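HIT domain-containing protein (Leishmania major, PDB 3KSV) is of unknown function but carries a zinc ion and the histidine triad signature, and so probably acts on nucleotides as other HIT-family hydrolases and transferases do. Local coordinates at residues V28-A36 with D66-L74; M38-G46 with H110-L121. All coordinates share one frame; numbering follows the deposited sequence.

Contact 1: V28-A36 with D66-L74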
ATOM      1  N   VAL A  28     -17.558  -2.917   5.713  1.00 25.55           N
ATOM      2  CA  VAL A  28     -17.495  -3.498   4.345  1.00 25.36           C
ATOM      3  C   VAL A  28     -16.957  -4.952   4.355  1.00 25.43           C
ATOM      4  O   VAL A  28     -17.311  -5.787   3.508  1.00 26.14           O
ATOM      5  CB  VAL A  28     -16.658  -2.572   3.398  1.00 25.54           C
ATOM      6  CG1 VAL A  28     -16.225  -3.284   2.127  1.00 24.53           C
ATOM      7  CG2 VAL A  28     -17.454  -1.305   3.076  1.00 26.02           C
ATOM      8  N   ALA A  29     -16.111  -5.255   5.330  1.00 25.30           N
ATOM      9  CA  ALA A  29     -15.601  -6.599   5.535  1.00 25.05           C
ATOM     10  C   ALA A  29     -14.918  -6.637   6.896  1.00 25.67           C
ATOM     11  O   ALA A  29     -14.534  -5.594   7.440  1.00 24.89           O
ATOM     12  CB  ALA A  29     -14.635  -6.982   4.437  1.00 24.55           C
ATOM     13  N   GLU A  30     -14.809  -7.838   7.452  1.00 26.57           N
ATOM     14  CA  GLU A  30     -14.169  -8.050   8.740  1.00 27.37           C
ATOM     15  C   GLU A  30     -13.547  -9.435   8.729  1.00 27.30           C
ATOM     16  O   GLU A  30     -14.161 -10.388   8.284  1.00 26.63           O
ATOM     17  CB  GLU A  30     -15.178  -7.912   9.881  1.00 28.21           C
ATOM     18  CG  GLU A  30     -14.562  -8.098  11.277  1.00 30.72           C
ATOM     19  CD  GLU A  30     -15.520  -7.820  12.452  1.00 33.84           C
ATOM     20  OE1 GLU A  30     -16.757  -7.706  12.246  1.00 36.55           O
ATOM     21  OE2 GLU A  30     -15.020  -7.734  13.607  1.00 35.97           O
ATOM     22  N   THR A  31     -12.292  -9.523   9.151  1.00 27.82           N
ATOM     23  CA  THR A  31     -11.601 -10.797   9.245  1.00 28.38           C
ATOM     24  C   THR A  31     -11.143 -10.879  10.681  1.00 28.47           C
ATOM     25  O   THR A  31     -11.440  -9.986  11.477  1.00 28.53           O
ATOM     26  CB  THR A  31     -10.410 -10.899   8.233  1.00 28.48           C
ATOM     27  OG1 THR A  31      -9.432  -9.902   8.527  1.00 29.26           O
ATOM     28  CG2 THR A  31     -10.890 -10.695   6.799  1.00 28.83           C
ATOM     29  N   SER A  32     -10.416 -11.931  11.035  1.00 28.81           N
ATOM     30  CA  SER A  32      -9.938 -12.047  12.409  1.00 28.77           C
ATOM     31  C   SER A  32      -9.076 -10.845  12.831  1.00 28.22           C
ATOM     32  O   SER A  32      -9.235 -10.326  13.937  1.00 28.82           O
ATOM     33  CB  SER A  32      -9.164 -13.346  12.592  1.00 28.82           C
ATOM     34  OG  SER A  32      -8.274 -13.542  11.511  1.00 30.57           O
ATOM     35  N   LYS A  33      -8.196 -10.376  11.951  1.00 27.24           N
ATOM     36  CA  LYS A  33      -7.195  -9.371  12.338  1.00 26.42           C
ATOM     37  C   LYS A  33      -7.373  -7.994  11.707  1.00 25.00           C
ATOM     38  O   LYS A  33      -6.617  -7.084  12.037  1.00 24.23           O
ATOM     39  CB  LYS A  33      -5.782  -9.906  12.043  1.00 26.93           C
ATOM     40  CG  LYS A  33      -5.318 -11.016  12.982  1.00 28.80           C
ATOM     41  CD  LYS A  33      -4.969 -10.442  14.356  1.00 31.89           C
ATOM     42  CE  LYS A  33      -4.484 -11.507  15.340  1.00 34.03           C
ATOM     43  NZ  LYS A  33      -3.841 -10.886  16.558  1.00 35.52           N
ATOM     44  N   ALA A  34      -8.384  -7.828  10.845  1.00 23.46           N
ATOM     45  CA  ALA A  34      -8.531  -6.623  10.015  1.00 22.55           C
ATOM     46  C   ALA A  34      -9.995  -6.218   9.772  1.00 22.14           C
ATOM     47  O   ALA A  34     -10.894  -7.030   9.894  1.00 21.81           O
ATOM     48  CB  ALA A  34      -7.796  -6.817   8.666  1.00 21.77           C
ATOM     49  N   LEU A  35     -10.205  -4.952   9.424  1.00 21.82           N
ATOM     50  CA  LEU A  35     -11.514  -4.420   9.098  1.00 22.17           C
ATOM     51  C   LEU A  35     -11.444  -3.517   7.843  1.00 21.85           C
ATOM     52  O   LEU A  35     -10.430  -2.853   7.606  1.00 21.56           O
ATOM     53  CB  LEU A  35     -12.027  -3.620  10.307  1.00 22.91           C
ATOM     54  CG  LEU A  35     -13.527  -3.509  10.517  1.00 25.82           C
ATOM     55  CD1 LEU A  35     -14.005  -4.711  11.337  1.00 27.65           C
ATOM     56  CD2 LEU A  35     -13.896  -2.150  11.190  1.00 29.12           C
ATOM     57  N   ALA A  36     -12.520  -3.486   7.056  1.00 21.48           N
ATOM     58  CA  ALA A  36     -12.677  -2.540   5.958  1.00 21.02           C
ATOM     59  C   ALA A  36     -13.970  -1.729   6.082  1.00 21.54           C
ATOM     60  O   ALA A  36     -15.013  -2.240   6.529  1.00 21.79           O
ATOM     61  CB  ALA A  36     -12.630  -3.275   4.621  1.00 20.91           C
ATOM     62  N   ASP A  66      -0.742 -10.356  11.455  1.00 25.88           N
ATOM     63  CA  ASP A  66      -1.637  -9.237  11.127  1.00 25.22           C
ATOM     64  C   ASP A  66      -1.327  -8.676   9.741  1.00 24.41           C
ATOM     65  O   ASP A  66      -2.209  -8.181   9.042  1.00 23.76           O
ATOM     66  CB  ASP A  66      -1.466  -8.109  12.141  1.00 25.37           C
ATOM     67  CG  ASP A  66      -1.693  -8.562  13.587  1.00 26.75           C
ATOM     68  OD1 ASP A  66      -0.909  -9.401  14.095  1.00 31.02           O
ATOM     69  OD2 ASP A  66      -2.637  -8.053  14.221  1.00 26.34           O
ATOM     70  N   ALA A  67      -0.056  -8.740   9.369  1.00 23.85           N
ATOM     71  CA  ALA A  67       0.379  -8.293   8.057  1.00 23.52           C
ATOM     72  C   ALA A  67      -0.148  -9.223   6.970  1.00 23.57           C
ATOM     73  O   ALA A  67      -0.615  -8.753   5.923  1.00 24.09           O
ATOM     74  CB  ALA A  67       1.873  -8.182   8.008  1.00 22.67           C
ATOM     75  N   ALA A  68      -0.117 -10.532   7.220  1.00 23.78           N
ATOM     76  CA  ALA A  68      -0.660 -11.495   6.254  1.00 24.02           C
ATOM     77  C   ALA A  68      -2.152 -11.276   6.029  1.00 24.35           C
ATOM     78  O   ALA A  68      -2.607 -11.222   4.885  1.00 24.63           O
ATOM     79  CB  ALA A  68      -0.391 -12.926   6.697  1.00 24.19           C
ATOM     80  N   ASP A  69      -2.895 -11.113   7.121  1.00 24.39           N
ATOM     81  CA  ASP A  69      -4.343 -10.904   7.061  1.00 24.79           C
ATOM     82  C   ASP A  69      -4.713  -9.570   6.397  1.00 23.61           C
ATOM     83  O   ASP A  69      -5.694  -9.493   5.639  1.00 24.01           O
ATOM     84  CB  ASP A  69      -4.930 -10.987   8.485  1.00 25.76           C
ATOM     85  CG  ASP A  69      -6.457 -11.275   8.512  1.00 29.59           C
ATOM     86  OD1 ASP A  69      -6.934 -12.320   7.981  1.00 33.88           O
ATOM     87  OD2 ASP A  69      -7.179 -10.453   9.116  1.00 34.21           O
ATOM     88  N   VAL A  70      -3.961  -8.515   6.694  1.00 22.35           N
ATOM     89  CA  VAL A  70      -4.201  -7.211   6.069  1.00 21.92           C
ATOM     90  C   VAL A  70      -3.868  -7.238   4.560  1.00 21.34           C
ATOM     91  O   VAL A  70      -4.611  -6.682   3.743  1.00 21.65           O
ATOM     92  CB  VAL A  70      -3.439  -6.052   6.761  1.00 21.58           C
ATOM     93  CG1 VAL A  70      -3.586  -4.782   5.940  1.00 22.86           C
ATOM     94  CG2 VAL A  70      -3.951  -5.820   8.179  1.00 21.70           C
ATOM     95  N   GLY A  71      -2.780  -7.906   4.184  1.00 20.92           N
ATOM     96  CA  GLY A  71      -2.455  -8.068   2.758  1.00 20.27           C
ATOM     97  C   GLY A  71      -3.571  -8.769   1.981  1.00 20.10           C
ATOM     98  O   GLY A  71      -3.906  -8.377   0.857  1.00 19.82           O
ATOM     99  N   VAL A  72      -4.133  -9.816   2.575  1.00 20.04           N
ATOM    100  CA  VAL A  72      -5.216 -10.572   1.972  1.00 20.15           C
ATOM    101  C   VAL A  72      -6.486  -9.725   1.862  1.00 20.77           C
ATOM    102  O   VAL A  72      -7.091  -9.686   0.798  1.00 20.42           O
ATOM    103  CB  VAL A  72      -5.517 -11.875   2.762  1.00 20.19           C
ATOM    104  CG1 VAL A  72      -6.891 -12.422   2.411  1.00 19.96           C
ATOM    105  CG2 VAL A  72      -4.434 -12.911   2.489  1.00 19.82           C
ATOM    106  N   LEU A  73      -6.876  -9.041   2.947  1.00 21.10           N
ATOM    107  CA  LEU A  73      -8.031  -8.150   2.886  1.00 21.67           C
ATOM    108  C   LEU A  73      -7.838  -7.002   1.901  1.00 21.95           C
ATOM    109  O   LEU A  73      -8.787  -6.598   1.236  1.00 22.07           O
ATOM    110  CB  LEU A  73      -8.380  -7.586   4.258  1.00 21.80           C
ATOM    111  CG  LEU A  73      -9.709  -6.817   4.324  1.00 22.08           C
ATOM    112  CD1 LEU A  73     -10.848  -7.523   3.579  1.00 22.78           C
ATOM    113  CD2 LEU A  73     -10.091  -6.527   5.805  1.00 22.86           C
ATOM    114  N   LEU A  74      -6.626  -6.473   1.811  1.00 22.44           N
ATOM    115  CA  LEU A  74      -6.315  -5.411   0.835  1.00 23.61           C
ATOM    116  C   LEU A  74      -6.544  -5.869  -0.621  1.00 23.47           C
ATOM    117  O   LEU A  74      -7.148  -5.157  -1.436  1.00 23.19           O
ATOM    118  CB  LEU A  74      -4.875  -4.959   1.019  1.00 24.14           C
ATOM    119  CG  LEU A  74      -4.407  -3.705   0.289  1.00 26.06           C
ATOM    120  CD1 LEU A  74      -5.237  -2.492   0.707  1.00 25.25           C
ATOM    121  CD2 LEU A  74      -2.913  -3.486   0.590  1.00 24.86           C
TER
HETATM  122  O   HOH W   1      -4.682  -6.632  13.805  1.00 22.20           O

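Contact 2: M38-G46 with H110-L121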
ATOM      1  N   MET A  38     -15.881   2.354   4.391  1.00 21.74           N
ATOM      2  CA  MET A  38     -15.814   3.487   3.475  1.00 22.23           C
ATOM      3  C   MET A  38     -15.142   4.697   4.135  1.00 22.48           C
ATOM      4  O   MET A  38     -15.203   4.874   5.356  1.00 22.21           O
ATOM      5  CB  MET A  38     -17.212   3.859   2.978  1.00 22.38           C
ATOM      6  CG  MET A  38     -18.026   2.696   2.345  1.00 23.42           C
ATOM      7  SD  MET A  38     -17.238   1.905   0.927  1.00 24.37           S
ATOM      8  CE  MET A  38     -17.054   3.332  -0.147  1.00 22.63           C
ATOM      9  N   ASP A  39     -14.492   5.532   3.330  1.00 22.71           N
ATOM     10  CA  ASP A  39     -13.932   6.776   3.837  1.00 23.36           C
ATOM     11  C   ASP A  39     -15.040   7.825   3.712  1.00 23.60           C
ATOM     12  O   ASP A  39     -15.569   8.056   2.625  1.00 23.32           O
ATOM     13  CB  ASP A  39     -12.674   7.183   3.057  1.00 23.53           C
ATOM     14  CG  ASP A  39     -11.810   8.205   3.801  1.00 24.42           C
ATOM     15  OD1 ASP A  39     -12.352   9.110   4.424  1.00 26.51           O
ATOM     16  OD2 ASP A  39     -10.561   8.140   3.741  1.00 27.64           O
ATOM     17  N   ILE A  40     -15.393   8.453   4.831  1.00 23.80           N
ATOM     18  CA  ILE A  40     -16.433   9.480   4.828  1.00 24.23           C
ATOM     19  C   ILE A  40     -15.878  10.851   4.416  1.00 24.82           C
ATOM     20  O   ILE A  40     -16.640  11.815   4.308  1.00 24.65           O
ATOM     21  CB  ILE A  40     -17.168   9.583   6.196  1.00 24.49           C
ATOM     22  CG1 ILE A  40     -16.203  10.021   7.296  1.00 24.78           C
ATOM     23  CG2 ILE A  40     -17.817   8.241   6.560  1.00 23.11           C
ATOM     24  CD1 ILE A  40     -16.914  10.752   8.460  1.00 28.48           C
ATOM     25  N   ASN A  41     -14.559  10.934   4.206  1.00 25.11           N
ATOM     26  CA  ASN A  41     -13.918  12.114   3.594  1.00 25.90           C
ATOM     27  C   ASN A  41     -13.119  11.690   2.367  1.00 25.37           C
ATOM     28  O   ASN A  41     -11.886  11.805   2.361  1.00 25.56           O
ATOM     29  CB  ASN A  41     -12.958  12.799   4.577  1.00 26.35           C
ATOM     30  CG  ASN A  41     -13.662  13.416   5.763  1.00 28.94           C
ATOM     31  OD1 ASN A  41     -13.270  13.182   6.914  1.00 31.82           O
ATOM     32  ND2 ASN A  41     -14.693  14.220   5.498  1.00 30.46           N
ATOM     33  N   PRO A  42     -13.812  11.176   1.335  1.00 24.86           N
ATOM     34  CA  PRO A  42     -13.166  10.552   0.182  1.00 24.75           C
ATOM     35  C   PRO A  42     -12.525  11.545  -0.775  1.00 24.69           C
ATOM     36  O   PRO A  42     -12.988  12.675  -0.862  1.00 25.38           O
ATOM     37  CB  PRO A  42     -14.340   9.879  -0.526  1.00 24.73           C
ATOM     38  CG  PRO A  42     -15.484  10.764  -0.251  1.00 24.82           C
ATOM     39  CD  PRO A  42     -15.278  11.228   1.159  1.00 24.57           C
ATOM     40  N   LEU A  43     -11.504  11.106  -1.517  1.00 24.55           N
ATOM     41  CA  LEU A  43     -10.928  11.880  -2.621  1.00 23.96           C
ATOM     42  C   LEU A  43     -11.667  11.620  -3.924  1.00 24.22           C
ATOM     43  O   LEU A  43     -11.533  12.376  -4.888  1.00 23.73           O
ATOM     44  CB  LEU A  43      -9.469  11.504  -2.842  1.00 23.90           C
ATOM     45  CG  LEU A  43      -8.464  11.734  -1.721  1.00 23.09           C
ATOM     46  CD1 LEU A  43      -7.107  11.363  -2.264  1.00 20.81           C
ATOM     47  CD2 LEU A  43      -8.483  13.156  -1.186  1.00 21.08           C
ATOM     48  N   SER A  44     -12.418  10.523  -3.942  1.00 24.53           N
ATOM     49  CA  SER A  44     -13.193  10.104  -5.099  1.00 25.08           C
ATOM     50  C   SER A  44     -14.291   9.176  -4.598  1.00 25.04           C
ATOM     51  O   SER A  44     -14.218   8.646  -3.485  1.00 24.94           O
ATOM     52  CB  SER A  44     -12.298   9.371  -6.090  1.00 25.13           C
ATOM     53  OG  SER A  44     -11.710   8.245  -5.465  1.00 25.44           O
ATOM     54  N   ARG A  45     -15.318   9.000  -5.412  1.00 25.06           N
ATOM     55  CA  ARG A  45     -16.428   8.110  -5.100  1.00 24.80           C
ATOM     56  C   ARG A  45     -15.941   6.650  -5.004  1.00 23.96           C
ATOM     57  O   ARG A  45     -15.273   6.162  -5.911  1.00 23.88           O
ATOM     58  CB  ARG A  45     -17.504   8.286  -6.191  1.00 25.47           C
ATOM     59  CG  ARG A  45     -18.706   7.369  -6.108  1.00 26.73           C
ATOM     60  CD  ARG A  45     -19.605   7.661  -4.935  1.00 27.56           C
ATOM     61  NE  ARG A  45     -20.588   6.585  -4.810  1.00 28.61           N
ATOM     62  CZ  ARG A  45     -21.747   6.495  -5.476  1.00 28.18           C
ATOM     63  NH1 ARG A  45     -22.159   7.448  -6.322  1.00 28.10           N
ATOM     64  NH2 ARG A  45     -22.527   5.437  -5.256  1.00 26.92           N
ATOM     65  N   GLY A  46     -16.256   5.975  -3.891  1.00 23.30           N
ATOM     66  CA  GLY A  46     -15.849   4.569  -3.655  1.00 22.77           C
ATOM     67  C   GLY A  46     -14.530   4.365  -2.907  1.00 21.91           C
ATOM     68  O   GLY A  46     -14.064   3.238  -2.760  1.00 21.75           O
ATOM     69  N   HIS A 110      -5.532   3.284   2.300  1.00 18.03           N
ATOM     70  CA  HIS A 110      -6.540   3.872   1.442  1.00 17.59           C
ATOM     71  C   HIS A 110      -6.549   3.060   0.135  1.00 17.66           C
ATOM     72  O   HIS A 110      -5.463   2.753  -0.406  1.00 16.83           O
ATOM     73  CB  HIS A 110      -6.155   5.316   1.103  1.00 18.18           C
ATOM     74  CG  HIS A 110      -6.006   6.232   2.289  1.00 17.57           C
ATOM     75  ND1 HIS A 110      -7.020   7.052   2.721  1.00 18.55           N
ATOM     76  CD2 HIS A 110      -4.932   6.519   3.070  1.00 19.89           C
ATOM     77  CE1 HIS A 110      -6.589   7.779   3.737  1.00 18.98           C
ATOM     78  NE2 HIS A 110      -5.324   7.473   3.971  1.00 16.41           N
ATOM     79  N   ILE A 111      -7.747   2.717  -0.363  1.00 17.33           N
ATOM     80  CA  ILE A 111      -7.922   2.249  -1.754  1.00 16.96           C
ATOM     81  C   ILE A 111      -8.785   3.269  -2.469  1.00 16.43           C
ATOM     82  O   ILE A 111      -9.976   3.380  -2.178  1.00 16.93           O
ATOM     83  CB  ILE A 111      -8.521   0.823  -1.888  1.00 17.92           C
ATOM     84  CG1 ILE A 111      -7.875  -0.174  -0.898  1.00 18.26           C
ATOM     85  CG2 ILE A 111      -8.309   0.294  -3.349  1.00 13.82           C
ATOM     86  CD1 ILE A 111      -8.274   0.032   0.561  1.00 23.87           C
ATOM     87  N   ILE A 112      -8.173   4.044  -3.376  1.00 16.13           N
ATOM     88  CA  ILE A 112      -8.781   5.279  -3.901  1.00 16.10           C
ATOM     89  C   ILE A 112      -9.029   5.144  -5.399  1.00 16.31           C
ATOM     90  O   ILE A 112      -8.063   5.110  -6.167  1.00 16.16           O
ATOM     91  CB  ILE A 112      -7.873   6.518  -3.674  1.00 16.09           C
ATOM     92  CG1 ILE A 112      -7.410   6.642  -2.214  1.00 16.76           C
ATOM     93  CG2 ILE A 112      -8.611   7.789  -4.035  1.00 15.71           C
ATOM     94  CD1 ILE A 112      -6.152   7.446  -2.058  1.00 16.30           C
ATOM     95  N   PRO A 113     -10.318   5.058  -5.833  1.00 17.16           N
ATOM     96  CA  PRO A 113     -10.656   4.994  -7.260  1.00 17.63           C
ATOM     97  C   PRO A 113     -10.124   6.200  -8.005  1.00 18.65           C
ATOM     98  O   PRO A 113     -10.172   7.318  -7.478  1.00 18.15           O
ATOM     99  CB  PRO A 113     -12.185   5.021  -7.269  1.00 18.06           C
ATOM    100  CG  PRO A 113     -12.562   4.433  -5.936  1.00 18.23           C
ATOM    101  CD  PRO A 113     -11.506   4.864  -4.984  1.00 17.13           C
ATOM    102  N   LYS A 114      -9.586   5.961  -9.196  1.00 19.57           N
ATOM    103  CA  LYS A 114      -9.100   7.027 -10.062  1.00 20.64           C
ATOM    104  C   LYS A 114      -9.975   6.999 -11.289  1.00 21.61           C
ATOM    105  O   LYS A 114      -9.713   6.303 -12.277  1.00 21.09           O
ATOM    106  CB  LYS A 114      -7.615   6.844 -10.433  1.00 20.50           C
ATOM    107  CG  LYS A 114      -7.004   8.051 -11.178  1.00 20.97           C
ATOM    108  CD  LYS A 114      -6.866   9.251 -10.235  1.00 21.63           C
ATOM    109  CE  LYS A 114      -6.121  10.427 -10.820  1.00 21.98           C
ATOM    110  NZ  LYS A 114      -4.822  10.019 -11.393  1.00 24.51           N
ATOM    111  N   THR A 115     -11.046   7.761 -11.200  1.00 23.47           N
ATOM    112  CA  THR A 115     -12.051   7.783 -12.231  1.00 25.15           C
ATOM    113  C   THR A 115     -11.628   8.792 -13.288  1.00 25.86           C
ATOM    114  O   THR A 115     -11.998   8.681 -14.441  1.00 26.53           O
ATOM    115  CB  THR A 115     -13.472   8.049 -11.621  1.00 25.08           C
ATOM    116  OG1 THR A 115     -14.298   8.680 -12.590  1.00 28.04           O
ATOM    117  CG2 THR A 115     -13.433   8.919 -10.341  1.00 24.96           C
ATOM    118  N   ASP A 116     -10.750   9.709 -12.914  1.00 27.20           N
ATOM    119  CA  ASP A 116     -10.671  10.990 -13.583  1.00 28.14           C
ATOM    120  C   ASP A 116      -9.288  11.590 -13.429  1.00 28.32           C
ATOM    121  O   ASP A 116      -8.656  11.415 -12.392  1.00 28.38           O
ATOM    122  CB  ASP A 116     -11.669  11.902 -12.869  1.00 28.68           C
ATOM    123  CG  ASP A 116     -12.367  12.827 -13.781  1.00 29.92           C
ATOM    124  OD1 ASP A 116     -11.764  13.850 -14.165  1.00 32.60           O
ATOM    125  OD2 ASP A 116     -13.549  12.544 -14.076  1.00 34.65           O
ATOM    126  N   GLU A 117      -8.834  12.336 -14.431  1.00 28.68           N
ATOM    127  CA  GLU A 117      -7.609  13.129 -14.287  1.00 28.89           C
ATOM    128  C   GLU A 117      -7.791  14.160 -13.140  1.00 28.35           C
ATOM    129  O   GLU A 117      -6.852  14.432 -12.383  1.00 28.99           O
ATOM    130  CB  GLU A 117      -7.234  13.838 -15.607  1.00 29.22           C
ATOM    131  CG  GLU A 117      -7.188  12.937 -16.868  1.00 30.70           C
ATOM    132  CD  GLU A 117      -6.566  13.622 -18.105  1.00 32.61           C
ATOM    133  OE1 GLU A 117      -7.160  14.587 -18.647  1.00 35.25           O
ATOM    134  OE2 GLU A 117      -5.489  13.176 -18.568  1.00 33.38           O
ATOM    135  N   LYS A 118      -9.008  14.688 -12.990  1.00 27.40           N
ATOM    136  CA  LYS A 118      -9.301  15.754 -12.029  1.00 26.51           C
ATOM    137  C   LYS A 118      -9.668  15.288 -10.612  1.00 25.93           C
ATOM    138  O   LYS A 118      -9.809  16.123  -9.722  1.00 26.23           O
ATOM    139  CB  LYS A 118     -10.443  16.626 -12.563  1.00 26.44           C
ATOM    140  N   THR A 119      -9.844  13.985 -10.384  1.00 24.77           N
ATOM    141  CA  THR A 119     -10.235  13.492  -9.049  1.00 23.79           C
ATOM    142  C   THR A 119      -9.343  12.318  -8.600  1.00 22.66           C
ATOM    143  O   THR A 119      -8.437  11.900  -9.332  1.00 22.55           O
ATOM    144  CB  THR A 119     -11.777  13.155  -8.959  1.00 23.85           C
ATOM    145  OG1 THR A 119     -12.049  11.818  -9.396  1.00 24.14           O
ATOM    146  CG2 THR A 119     -12.608  14.138  -9.795  1.00 24.10           C
ATOM    147  N   GLY A 120      -9.578  11.817  -7.387  1.00 21.23           N
ATOM    148  CA  GLY A 120      -8.767  10.730  -6.828  1.00 20.43           C
ATOM    149  C   GLY A 120      -7.394  11.212  -6.373  1.00 19.67           C
ATOM    150  O   GLY A 120      -7.170  12.407  -6.197  1.00 19.26           O
ATOM    151  N   LEU A 121      -6.462  10.287  -6.198  1.00 19.32           N
ATOM    152  CA  LEU A 121      -5.149  10.649  -5.679  1.00 19.18           C
ATOM    153  C   LEU A 121      -4.317  11.380  -6.732  1.00 19.67           C
ATOM    154  O   LEU A 121      -4.215  10.954  -7.880  1.00 19.28           O
ATOM    155  CB  LEU A 121      -4.392   9.419  -5.170  1.00 18.72           C
ATOM    156  CG  LEU A 121      -3.069   9.699  -4.448  1.00 17.87           C
ATOM    157  CD1 LEU A 121      -3.291  10.409  -3.091  1.00 15.32           C
ATOM    158  CD2 LEU A 121      -2.306   8.391  -4.275  1.00 16.16           C
TER

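Contact 1: V28-A36 with D66-L74
Asp-69 reaches out from helix 64-82 to grip the turn between strands 27-30 and 34-38, and one oxygen, OD2, does most of the work. It accepts from the hydroxyl of Thr-31, with OG1 2.4 Å from Asp-69 OD2, a separation so short that its exact length is doubtful, and from the backbone of Lys-33, whose N lies 3.0 Å from the same OD2. The amide approaches from above the carboxylate plane, 48° out of it, along a rather bent bond. Thr-31 OG1 sits between its own backbone N and carbonyl carbon (chi1 62°), which turns it to meet Asp-69, coming from the opposite direction; Ala-34 N adds a weak hydrogen bond to the same OG1.

One helical turn earlier, Lys-33 lays its aliphatic chain across Asp-66, with CD 3.3 Å from Asp-66 OD2. The ion pair at the end is long, NZ standing 3.9 Å from OD2. A water hydrogen-bonds to both Lys-33 O and Asp-66 OD2.

Farther along the helix, apolar packing takes over. Leu-73 splays its methyls against the hairpin: CD1 lies 3.9 Å from Ala-29 CB, and CD2 lies 3.7 Å from Ala-34 CB, which also meets Val-70 CG2. The segments of strand 34-36 and helix 66-74 run nearly parallel, 23° apart, the helix lying along the strand on one face of the antiparallel sheet, as in the alpha+beta HIT fold.

Contact 2: M38-G46 with H110-L121
Ser-44 and Pro-113 meet where the loop joining strands 34-38 and 48-52 packs on the end of strand 109-114, the strand that begins within the predicted histidine triad motif of the HIT fold. Ser-44 OG donates to Pro-113 O at 2.7 Å, coming in 15° off the carbonyl plane. The loop answers with a backbone acceptor of its own: Gly-120 N bonds to Leu-43 O at 3.2 Å, approaching from well above the carbonyl plane. These two bonds tie Leu-43 and Ser-44 to both arms of the turn that follows the strand.

Apolar groups fill in around them. Leu-43 sets CB 4.0 Å from Ile-112 CG2 and turns its CD1 methyl to Leu-121 CD1, while the Ile-112 rotamer (chi1 -51°) puts CG2 where it meets Ser-44 OG as well. Within the turn, Asp-116 OD1 uses its anti lone pair to accept from Lys-118 N, an Asx turn. Asp-39 makes another, taking the amide of Asn-41 on OD1.

His-47 steadies the inner end, bonding to Leu-43 N through ND1 and to His-110 ND1 through NE2; Trp-125 of the second subunit meets the His-110 ring edge-to-face. At the dimer interface, Arg-45 NE forms a salt bridge with Asp-138 of the second subunit. The carbonyl of the same arginine turns inward instead, Arg-45 O resting 3.2 Å from Pro-113 CG.

The two contacts have centres 21 Å apart and share one antiparallel sheet, contact 1 joining helix 64-82 to the hairpin of strands 27-30 and 34-38 and contact 2 lying at the end of strand 109-114. Their segments alternate along the chain, 28-36, 38-46, 66-74 and 110-121, so neither closes before the other opens. They meet at two apolar joints: Leu-74 CD1 lies 3.9 Å from Ile-111 CG1, and Val-28 CG2 is the same distance from Met-38 SD. Both also touch the second subunit. Helix 64-82, the sheet and the dimer interface are therefore linked through these joints, with His-108, the predicted nucleotidyl-accepting residue, close to His-110 of contact 2.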